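Local coordinates for rhusiopathiae surface protein B (Erysipelothrix rhusiopathiae, PDB 3V10) that probably binds collagen, as expected of a cell-wall surface adhesin whose collagen-binding part, two beta-sandwich domains and a C-terminal strand, is this fragment, at residues I283-K286 / L292-D295; T172-T175 / M181-W184; R64-M69 / V306-D311; V217-E220 / L225-I228. All coordinates share one frame; numbering follows the deposited sequence.

Contact 1 of 4, residues I283-K286 / L292-D295; sequences IEYK and LVTD
Val293 sits over one face of the Tyr285 ring. Its CB lies 3.9 Å from the centroid of that ring, 22° off the normal, so this is a CH-pi contact. The two methyls straddle the outer part of the ring. CG2 of Val293 touches CZ of Tyr285 at 3.7 Å, and CG1 of Val293 reaches OH of Tyr285 at 3.7 Å. A chi1 of 60°, with CG of Tyr285 between the backbone N and the carbonyl carbon, sets the ring over Val293. Phe166 also stacks with the ring, and Val198 of the strand 198-204 packs on it.

The backbones are joined beneath the ring. N of Val293 donates to O of Tyr285 over 2.8 Å in a nearly straight bond. Leu292 belongs to the opposite face, with Lys286. Its CG stands opposite the backbone N (chi1 -165°), which sends CD1 across to the other strand. CD1 of Leu292 lies 4.0 Å from CG of Glu284 and also 4.0 Å from CG of Lys286. It thus rests on the aliphatic parts of two charged residues. Glu284 runs beside Thr294, and OE2 of Glu284 comes within 3.8 Å of CG2 of Thr294.

The strand 276-286 also pairs with the strand 198-204. N of Lys286 is hydrogen-bonded to OG of Ser196, and the backbones of Lys286 and Gln195 are also bonded. This is an antiparallel beta hairpin in the collagen-binding domain, in which the short, weakly bonded strand 292-293 folds back on the end of the strand 276-286.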
loop_
_atom_site.group_PDB
_atom_site.type_symbol
_atom_site.label_atom_id
_atom_site.label_comp_id
_atom_site.label_asym_id
_atom_site.label_seq_id
_atom_site.Cartn_x
_atom_site.Cartn_y
_atom_site.Cartn_z
ATOM N N ILE A 283 11.958 20.338 -7.285
ATOM C CA ILE A 283 12.785 20.999 -6.292
ATOM C C ILE A 283 13.797 21.882 -6.996
ATOM O O ILE A 283 14.198 21.603 -8.129
ATOM C CB ILE A 283 13.523 19.956 -5.394
ATOM C CG1 ILE A 283 14.259 20.669 -4.257
ATOM C CG2 ILE A 283 14.501 19.122 -6.231
ATOM C CD1 ILE A 283 14.905 19.725 -3.267
ATOM N N GLU A 284 14.172 22.969 -6.339
ATOM C CA GLU A 284 15.167 23.868 -6.893
ATOM C C GLU A 284 15.994 24.420 -5.757
ATOM O O GLU A 284 15.468 24.753 -4.691
ATOM C CB GLU A 284 14.525 25.018 -7.664
ATOM C CG GLU A 284 15.522 25.723 -8.585
ATOM C CD GLU A 284 14.856 26.681 -9.551
ATOM O OE1 GLU A 284 14.924 27.906 -9.323
ATOM O OE2 GLU A 284 14.252 26.199 -10.535
ATOM N N TYR A 285 17.296 24.505 -5.996
ATOM C CA TYR A 285 18.244 25.027 -5.020
ATOM C C TYR A 285 19.613 25.071 -5.682
ATOM O O TYR A 285 19.790 24.551 -6.776
ATOM C CB TYR A 285 18.324 24.109 -3.797
ATOM C CG TYR A 285 18.775 22.696 -4.109
ATOM C CD1 TYR A 285 17.909 21.785 -4.712
ATOM C CD2 TYR A 285 20.078 22.281 -3.831
ATOM C CE1 TYR A 285 18.326 20.492 -5.036
ATOM C CE2 TYR A 285 20.506 20.990 -4.152
ATOM C CZ TYR A 285 19.625 20.104 -4.754
ATOM O OH TYR A 285 20.047 18.832 -5.083
ATOM N N LYS A 286 20.570 25.717 -5.027
ATOM C CA LYS A 286 21.944 25.762 -5.524
ATOM C C LYS A 286 22.684 24.795 -4.604
ATOM O O LYS A 286 22.578 24.916 -3.385
ATOM C CB LYS A 286 22.536 27.166 -5.380
ATOM C CG LYS A 286 22.149 28.139 -6.486
ATOM C CD LYS A 286 22.729 29.519 -6.211
ATOM C CE LYS A 286 22.317 30.538 -7.271
ATOM N NZ LYS A 286 23.301 30.643 -8.386
ATOM N N LEU A 292 23.085 25.663 -9.710
ATOM C CA LEU A 292 21.639 25.511 -9.670
ATOM C C LEU A 292 21.226 24.108 -10.088
ATOM O O LEU A 292 21.611 23.630 -11.160
ATOM C CB LEU A 292 20.985 26.539 -10.596
ATOM C CG LEU A 292 19.484 26.778 -10.448
ATOM C CD1 LEU A 292 19.193 27.335 -9.062
ATOM C CD2 LEU A 292 19.018 27.741 -11.523
ATOM N N VAL A 293 20.442 23.451 -9.238
ATOM C CA VAL A 293 19.972 22.103 -9.519
ATOM C C VAL A 293 18.523 22.189 -9.990
ATOM O O VAL A 293 17.622 22.507 -9.210
ATOM C CB VAL A 293 20.050 21.218 -8.267
ATOM C CG1 VAL A 293 19.540 19.828 -8.580
ATOM C CG2 VAL A 293 21.486 21.161 -7.765
ATOM N N THR A 294 18.306 21.900 -11.268
ATOM C CA THR A 294 16.966 21.968 -11.850
ATOM C C THR A 294 16.615 20.696 -12.609
ATOM O O THR A 294 15.555 20.614 -13.221
ATOM C CB THR A 294 16.869 23.138 -12.854
ATOM O OG1 THR A 294 17.787 22.916 -13.938
ATOM C CG2 THR A 294 17.210 24.454 -12.177
ATOM N N ASP A 295 17.493 19.702 -12.534
ATOM C CA ASP A 295 17.322 18.460 -13.274
ATOM C C ASP A 295 17.171 17.189 -12.451
ATOM O O ASP A 295 17.446 16.095 -12.946
ATOM C CB ASP A 295 18.516 18.295 -14.219
ATOM C CG ASP A 295 19.815 18.045 -13.472
ATOM O OD1 ASP A 295 19.884 18.327 -12.251
ATOM O OD2 ASP A 295 20.778 17.564 -14.103
#

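Contact 2 of 4, residues T172-T175 / M181-W184; sequences TFST and MNWW
Thr172 and Asn182 form a hydrogen-bonded pair in an antiparallel beta hairpin of the collagen-binding domain. The strand 167-173 is an outermost strand of a five-stranded sheet, and 180-187 is its neighbour. N of Thr172 donates to O of Asn182 over 3.0 Å. N of Asn182 returns a bond to O of Thr172 over 2.8 Å. Both bonds bend moderately, with N-H...O angles of 156° and 153°. Together they satisfy the peptide groups of both residues that face across the pair. On either side of this pair the hairpin goes on through backbone bonds between Trp184 and Thr170 and between Ser174 and Asp180.

The side-chain polar atoms find their partners outside the pair. OG1 of Thr172 bonds to O of Ser25, which lies in the N-terminal part of the chain. A chi1 of -171° turns this hydroxyl away from the backbone N and over a face of the Phe173 ring. OG of Ser174 takes bonds from N of Glu176 and N of Val177, so it holds the turn. NE1 of Trp183 is bonded to OG1 of Thr267 on the strand 260-269, the next in the sheet.

The remaining side-chain contacts are van der Waals touches. CB of Met181 lies 3.4 Å from O of Thr172, while CG of Met181 is 4.1 Å from CA of Phe173. The Asn182 side chain lies against Ser174. Trp184 extends alongside Thr172, pointing the same way. CG2 of Thr172 meets the indole at its edge, near the ring plane, 4.0 Å from CZ3 of Trp184.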
loop_
_atom_site.group_PDB
_atom_site.type_symbol
_atom_site.label_atom_id
_atom_site.label_comp_id
_atom_site.label_asym_id
_atom_site.label_seq_id
_atom_site.Cartn_x
_atom_site.Cartn_y
_atom_site.Cartn_z
ATOM N N THR A 172 3.500 5.049 0.708
ATOM C CA THR A 172 2.941 3.714 0.816
ATOM C C THR A 172 1.573 3.803 1.471
ATOM O O THR A 172 1.153 4.875 1.925
ATOM C CB THR A 172 3.864 2.771 1.632
ATOM O OG1 THR A 172 3.376 1.426 1.528
ATOM C CG2 THR A 172 3.918 3.186 3.103
ATOM N N PHE A 173 0.871 2.679 1.491
ATOM C CA PHE A 173 -0.451 2.618 2.082
ATOM C C PHE A 173 -0.329 2.548 3.592
ATOM O O PHE A 173 0.672 2.065 4.126
ATOM C CB PHE A 173 -1.206 1.392 1.549
ATOM C CG PHE A 173 -0.441 0.105 1.675
ATOM C CD1 PHE A 173 -0.446 -0.610 2.871
ATOM C CD2 PHE A 173 0.303 -0.382 0.603
ATOM C CE1 PHE A 173 0.282 -1.792 2.999
ATOM C CE2 PHE A 173 1.036 -1.562 0.720
ATOM C CZ PHE A 173 1.026 -2.269 1.921
ATOM N N SER A 174 -1.347 3.055 4.279
ATOM C CA SER A 174 -1.369 3.025 5.729
ATOM C C SER A 174 -1.996 1.714 6.181
ATOM O O SER A 174 -2.908 1.186 5.533
ATOM C CB SER A 174 -2.197 4.185 6.281
ATOM O OG SER A 174 -2.312 4.102 7.696
ATOM N N THR A 175 -1.482 1.180 7.282
ATOM C CA THR A 175 -2.031 -0.043 7.854
ATOM C C THR A 175 -2.744 0.348 9.149
ATOM O O THR A 175 -3.277 -0.508 9.860
ATOM C CB THR A 175 -0.933 -1.081 8.178
ATOM O OG1 THR A 175 0.042 -0.493 9.043
ATOM C CG2 THR A 175 -0.244 -1.562 6.900
ATOM N N MET A 181 -2.829 6.926 2.997
ATOM C CA MET A 181 -1.476 6.658 2.521
ATOM C C MET A 181 -0.513 7.588 3.254
ATOM O O MET A 181 -0.875 8.714 3.590
ATOM C CB MET A 181 -1.393 6.902 1.011
ATOM C CG MET A 181 -2.136 5.866 0.188
ATOM S SD MET A 181 -2.556 6.342 -1.511
ATOM C CE MET A 181 -4.099 7.215 -1.189
ATOM N N ASN A 182 0.708 7.120 3.501
ATOM C CA ASN A 182 1.700 7.925 4.202
ATOM C C ASN A 182 2.794 8.330 3.230
ATOM O O ASN A 182 3.192 7.539 2.379
ATOM C CB ASN A 182 2.310 7.134 5.362
ATOM C CG ASN A 182 1.257 6.596 6.307
ATOM O OD1 ASN A 182 0.403 7.342 6.784
ATOM N ND2 ASN A 182 1.310 5.296 6.584
ATOM N N TRP A 183 3.272 9.562 3.357
ATOM C CA TRP A 183 4.307 10.059 2.455
ATOM C C TRP A 183 5.496 10.691 3.162
ATOM O O TRP A 183 5.376 11.189 4.281
ATOM C CB TRP A 183 3.702 11.063 1.472
ATOM C CG TRP A 183 2.472 10.549 0.798
ATOM C CD1 TRP A 183 1.208 10.541 1.305
ATOM C CD2 TRP A 183 2.395 9.915 -0.484
ATOM N NE1 TRP A 183 0.346 9.941 0.424
ATOM C CE2 TRP A 183 1.047 9.544 -0.683
ATOM C CE3 TRP A 183 3.331 9.620 -1.482
ATOM C CZ2 TRP A 183 0.611 8.895 -1.844
ATOM C CZ3 TRP A 183 2.896 8.974 -2.637
ATOM C CH2 TRP A 183 1.551 8.619 -2.808
ATOM N N TRP A 184 6.643 10.675 2.482
ATOM C CA TRP A 184 7.890 11.219 3.012
ATOM C C TRP A 184 8.640 12.070 1.998
ATOM O O TRP A 184 8.906 11.610 0.893
ATOM C CB TRP A 184 8.848 10.086 3.407
ATOM C CG TRP A 184 8.454 9.286 4.597
ATOM C CD1 TRP A 184 8.900 9.449 5.875
ATOM C CD2 TRP A 184 7.537 8.187 4.628
ATOM N NE1 TRP A 184 8.323 8.520 6.700
ATOM C CE2 TRP A 184 7.479 7.731 5.962
ATOM C CE3 TRP A 184 6.757 7.543 3.658
ATOM C CZ2 TRP A 184 6.671 6.657 6.355
ATOM C CZ3 TRP A 184 5.951 6.476 4.046
ATOM C CH2 TRP A 184 5.916 6.046 5.387
#

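Contact 3 of 4, residues R64-M69 / V306-D311; sequences RSLRAM and VNMFDD
OD2 of Asp310 receives two water hydrogen bonds, one of 2.7 Å from water 1 and one of 2.8 Å from water 2. Each water passes the link on to the segment 64-69. Water 1 accepts from N of Leu66 at 3.2 Å. Water 2 accepts from NH1 of Arg67 at 2.7 Å, in the plane of the guanidinium and at its edge. Arg67 and Asp310 are therefore bridged through water and form no direct salt bridge; NH1 of Arg67 stays 5.2 Å from OD2 of Asp310. Their planes are only 24° apart. The other oxygen, OD1 of Asp310, accepts from N of Lys118.

The segment 306-311 leads from the collagen-binding domain into the strand 311-315, which pairs with strands 71-77 and 112-123 of the N-terminal Ig-like domain. This is consistent with the latch of the collagen hug model.

Each backbone carries its own small turn. OG of Ser65 accepts from N of Arg67 at 3.0 Å, an ST turn. OD1 of Asn307 accepts from N of Phe309, an Asx turn. Apolar contact comes from Leu66, which meets Met308 at about a right angle. CD2 of Leu66 presses on CB of Met308 at 3.5 Å, which is tight.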
loop_
_atom_site.group_PDB
_atom_site.type_symbol
_atom_site.label_atom_id
_atom_site.label_comp_id
_atom_site.label_asym_id
_atom_site.label_seq_id
_atom_site.Cartn_x
_atom_site.Cartn_y
_atom_site.Cartn_z
ATOM N N ARG A 64 -0.066 -10.629 5.005
ATOM C CA ARG A 64 -1.287 -10.426 5.774
ATOM C C ARG A 64 -2.161 -9.355 5.135
ATOM O O ARG A 64 -1.712 -8.599 4.265
ATOM C CB ARG A 64 -0.944 -10.019 7.212
ATOM C CG ARG A 64 -0.323 -8.633 7.351
ATOM C CD ARG A 64 -0.244 -8.219 8.813
ATOM N NE ARG A 64 0.037 -6.794 8.975
ATOM C CZ ARG A 64 1.172 -6.211 8.605
ATOM N NH1 ARG A 64 1.343 -4.912 8.786
ATOM N NH2 ARG A 64 2.138 -6.928 8.052
ATOM N N SER A 65 -3.420 -9.309 5.552
ATOM C CA SER A 65 -4.344 -8.309 5.033
ATOM C C SER A 65 -3.899 -6.943 5.559
ATOM O O SER A 65 -3.205 -6.863 6.572
ATOM C CB SER A 65 -5.771 -8.620 5.508
ATOM O OG SER A 65 -6.631 -7.506 5.331
ATOM N N LEU A 66 -4.275 -5.873 4.871
ATOM C CA LEU A 66 -3.919 -4.526 5.321
ATOM C C LEU A 66 -4.877 -4.078 6.420
ATOM O O LEU A 66 -4.628 -3.091 7.118
ATOM C CB LEU A 66 -4.021 -3.518 4.175
ATOM C CG LEU A 66 -2.907 -3.405 3.136
ATOM C CD1 LEU A 66 -2.670 -4.745 2.452
ATOM C CD2 LEU A 66 -3.312 -2.339 2.116
ATOM N N ARG A 67 -5.978 -4.805 6.554
ATOM C CA ARG A 67 -7.010 -4.480 7.534
ATOM C C ARG A 67 -6.720 -4.986 8.947
ATOM O O ARG A 67 -5.921 -5.903 9.146
ATOM C CB ARG A 67 -8.356 -5.050 7.070
ATOM C CG ARG A 67 -8.754 -4.709 5.632
ATOM C CD ARG A 67 -8.860 -3.206 5.413
ATOM N NE ARG A 67 -9.789 -2.572 6.345
ATOM C CZ ARG A 67 -11.114 -2.637 6.249
ATOM N NH1 ARG A 67 -11.681 -3.306 5.257
ATOM N NH2 ARG A 67 -11.874 -2.035 7.155
ATOM N N ALA A 68 -7.373 -4.369 9.930
ATOM C CA ALA A 68 -7.221 -4.788 11.321
ATOM C C ALA A 68 -7.888 -6.156 11.450
ATOM O O ALA A 68 -8.805 -6.474 10.688
ATOM C CB ALA A 68 -7.905 -3.792 12.249
ATOM N N MET A 69 -7.441 -6.964 12.409
ATOM C CA MET A 69 -8.032 -8.291 12.612
ATOM C C MET A 69 -9.521 -8.110 12.917
ATOM O O MET A 69 -9.904 -7.210 13.666
ATOM C CB MET A 69 -7.320 -9.021 13.771
ATOM C CG MET A 69 -7.866 -10.425 14.122
ATOM S SD MET A 69 -6.823 -11.364 15.326
ATOM C CE MET A 69 -7.348 -10.657 16.892
ATOM N N VAL A 306 0.158 1.751 -5.437
ATOM C CA VAL A 306 -0.807 0.959 -6.185
ATOM C C VAL A 306 -2.047 0.811 -5.314
ATOM O O VAL A 306 -1.939 0.679 -4.093
ATOM C CB VAL A 306 -0.237 -0.438 -6.528
ATOM C CG1 VAL A 306 -1.297 -1.285 -7.209
ATOM C CG2 VAL A 306 0.970 -0.290 -7.446
ATOM N N ASN A 307 -3.215 0.860 -5.946
ATOM C CA ASN A 307 -4.496 0.737 -5.251
ATOM C C ASN A 307 -4.428 -0.378 -4.217
ATOM O O ASN A 307 -4.139 -1.530 -4.543
ATOM C CB ASN A 307 -5.618 0.459 -6.259
ATOM C CG ASN A 307 -6.990 0.445 -5.618
ATOM O OD1 ASN A 307 -7.288 -0.412 -4.790
ATOM N ND2 ASN A 307 -7.836 1.399 -5.996
ATOM N N MET A 308 -4.716 -0.027 -2.968
ATOM C CA MET A 308 -4.641 -0.987 -1.878
ATOM C C MET A 308 -5.980 -1.484 -1.333
ATOM O O MET A 308 -6.026 -2.112 -0.269
ATOM C CB MET A 308 -3.792 -0.394 -0.743
ATOM C CG MET A 308 -4.270 0.944 -0.147
ATOM S SD MET A 308 -4.053 2.493 -1.126
ATOM C CE MET A 308 -5.644 3.172 -0.849
ATOM N N PHE A 309 -7.061 -1.231 -2.065
ATOM C CA PHE A 309 -8.395 -1.652 -1.631
ATOM C C PHE A 309 -8.777 -3.066 -2.057
ATOM O O PHE A 309 -8.510 -3.484 -3.183
ATOM C CB PHE A 309 -9.458 -0.683 -2.166
ATOM C CG PHE A 309 -9.451 0.667 -1.498
ATOM C CD1 PHE A 309 -9.937 0.820 -0.201
ATOM C CD2 PHE A 309 -8.988 1.789 -2.173
ATOM C CE1 PHE A 309 -9.964 2.078 0.415
ATOM C CE2 PHE A 309 -9.008 3.051 -1.570
ATOM C CZ PHE A 309 -9.500 3.196 -0.274
ATOM N N ASP A 310 -9.410 -3.797 -1.148
ATOM C CA ASP A 310 -9.879 -5.140 -1.456
ATOM C C ASP A 310 -11.219 -4.941 -2.137
ATOM O O ASP A 310 -11.906 -3.954 -1.885
ATOM C CB ASP A 310 -10.085 -5.950 -0.172
ATOM C CG ASP A 310 -8.805 -6.136 0.605
ATOM O OD1 ASP A 310 -7.933 -6.878 0.115
ATOM O OD2 ASP A 310 -8.662 -5.536 1.696
ATOM N N ASP A 311 -11.588 -5.855 -3.020
ATOM C CA ASP A 311 -12.878 -5.744 -3.679
ATOM C C ASP A 311 -13.379 -7.138 -3.997
ATOM O O ASP A 311 -12.599 -8.087 -4.070
ATOM C CB ASP A 311 -12.779 -4.880 -4.946
ATOM C CG ASP A 311 -11.918 -5.500 -6.021
ATOM O OD1 ASP A 311 -12.304 -6.559 -6.559
ATOM O OD2 ASP A 311 -10.856 -4.924 -6.333
HETATM O O HOH W 1 -6.453 -6.640 2.713
HETATM O O HOH W 2 -10.886 -4.364 2.927
#

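Contact 4 of 4, residues V217-E220 / L225-I228; sequences VDVE and LKHI
ND1 of His227 donates to OD1 of Asp218 over a short 2.6 Å, bent to 147° at the hydrogen. The bond spans a non-hydrogen-bonded pair of an antiparallel beta hairpin, where the strand 224-229 forms an outer edge of a five-stranded sheet. The imidazole comes from above the carboxylate plane, 39° out of it. OD1 of Asp218 lies near the ring edge of His227. So close a carboxylate would probably favour a protonated imidazole.

Four backbone bonds flank this pair. N of Val217 donates to O of Ile228 over 2.8 Å, and N of Ile228 to O of Val217 over 2.8 Å. Val219 and Lys226 repeat the pattern.

Val217, Val219, Lys226 and Ile228 pack on the opposite face. Lys226 has its CG between the backbone N and the carbonyl carbon (chi1 47°), which lays the chain over Val219. CG of Lys226 comes 3.2 Å from O of Val219 and 3.6 Å from CB of Val219. NZ of Lys226 goes on to OH of Tyr237. Beside it, CD1 of Ile228 touches CG2 of Val219 at 3.9 Å.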
loop_
_atom_site.group_PDB
_atom_site.type_symbol
_atom_site.label_atom_id
_atom_site.label_comp_id
_atom_site.label_asym_id
_atom_site.label_seq_id
_atom_site.Cartn_x
_atom_site.Cartn_y
_atom_site.Cartn_z
ATOM N N VAL A 217 7.386 17.290 10.733
ATOM C CA VAL A 217 8.724 17.385 10.151
ATOM C C VAL A 217 9.814 16.883 11.086
ATOM O O VAL A 217 9.825 17.226 12.260
ATOM C CB VAL A 217 9.077 18.852 9.796
ATOM C CG1 VAL A 217 10.390 18.904 9.041
ATOM C CG2 VAL A 217 7.960 19.484 8.983
ATOM N N ASP A 218 10.716 16.058 10.567
ATOM C CA ASP A 218 11.841 15.589 11.360
ATOM C C ASP A 218 12.985 16.511 10.968
ATOM O O ASP A 218 13.216 16.751 9.780
ATOM C CB ASP A 218 12.197 14.142 11.027
ATOM C CG ASP A 218 11.139 13.167 11.486
ATOM O OD1 ASP A 218 10.785 13.206 12.681
ATOM O OD2 ASP A 218 10.664 12.362 10.658
ATOM N N VAL A 219 13.677 17.055 11.964
ATOM C CA VAL A 219 14.788 17.962 11.718
ATOM C C VAL A 219 16.036 17.399 12.375
ATOM O O VAL A 219 16.116 17.321 13.601
ATOM C CB VAL A 219 14.499 19.357 12.303
ATOM C CG1 VAL A 219 15.634 20.321 11.968
ATOM C CG2 VAL A 219 13.183 19.872 11.761
ATOM N N GLU A 220 17.005 17.001 11.555
ATOM C CA GLU A 220 18.241 16.432 12.072
ATOM C C GLU A 220 19.468 17.246 11.672
ATOM O O GLU A 220 19.671 17.551 10.502
ATOM C CB GLU A 220 18.405 14.993 11.580
ATOM C CG GLU A 220 19.648 14.308 12.124
ATOM C CD GLU A 220 19.818 12.907 11.589
ATOM O OE1 GLU A 220 20.004 12.756 10.360
ATOM O OE2 GLU A 220 19.766 11.958 12.399
ATOM N N LEU A 225 18.135 14.613 16.509
ATOM C CA LEU A 225 16.897 14.666 15.749
ATOM C C LEU A 225 15.725 15.115 16.601
ATOM O O LEU A 225 15.587 14.716 17.755
ATOM C CB LEU A 225 16.602 13.301 15.123
ATOM C CG LEU A 225 15.320 13.272 14.296
ATOM C CD1 LEU A 225 15.507 12.356 13.118
ATOM C CD2 LEU A 225 14.155 12.840 15.171
ATOM N N LYS A 226 14.896 15.969 16.016
ATOM C CA LYS A 226 13.716 16.482 16.683
ATOM C C LYS A 226 12.538 16.292 15.743
ATOM O O LYS A 226 12.593 16.674 14.571
ATOM C CB LYS A 226 13.900 17.964 17.025
ATOM C CG LYS A 226 14.442 18.801 15.883
ATOM C CD LYS A 226 14.854 20.187 16.358
ATOM C CE LYS A 226 13.675 20.963 16.916
ATOM N NZ LYS A 226 14.081 22.334 17.323
ATOM N N HIS A 227 11.490 15.663 16.256
ATOM C CA HIS A 227 10.281 15.412 15.484
ATOM C C HIS A 227 9.316 16.533 15.860
ATOM O O HIS A 227 8.768 16.539 16.961
ATOM C CB HIS A 227 9.707 14.040 15.862
ATOM C CG HIS A 227 8.480 13.659 15.091
ATOM N ND1 HIS A 227 8.470 13.531 13.718
ATOM C CD2 HIS A 227 7.223 13.370 15.504
ATOM C CE1 HIS A 227 7.261 13.180 13.320
ATOM N NE2 HIS A 227 6.485 13.077 14.383
ATOM N N ILE A 228 9.120 17.490 14.955
ATOM C CA ILE A 228 8.241 18.625 15.231
ATOM C C ILE A 228 7.023 18.706 14.310
ATOM O O ILE A 228 6.853 17.890 13.404
ATOM C CB ILE A 228 9.018 19.971 15.147
ATOM C CG1 ILE A 228 9.456 20.248 13.706
ATOM C CG2 ILE A 228 10.240 19.923 16.067
ATOM C CD1 ILE A 228 10.184 21.583 13.536
#

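Overall arrangement
Contacts 2 and 3 meet directly at the junction of the two domains, with centres 13 Å apart. CD1 of Phe173 packs on CD2 of Leu66 at 3.4 Å, and CB of Phe173 on CG of Met308 at 3.5 Å. Met181 also reaches Met308. Contact 3 closes a loop of the chain that contains the other three. Contacts 2 and 4 share the five-stranded sheet and hold its two outer strands; their centres are 19 Å apart and their nearest atoms about 6 Å. Contact 1 lies in another sheet of the collagen-binding domain, 24 Å from contact 4 and 38 Å from contact 3, centre to centre. None of the four includes a bound ligand.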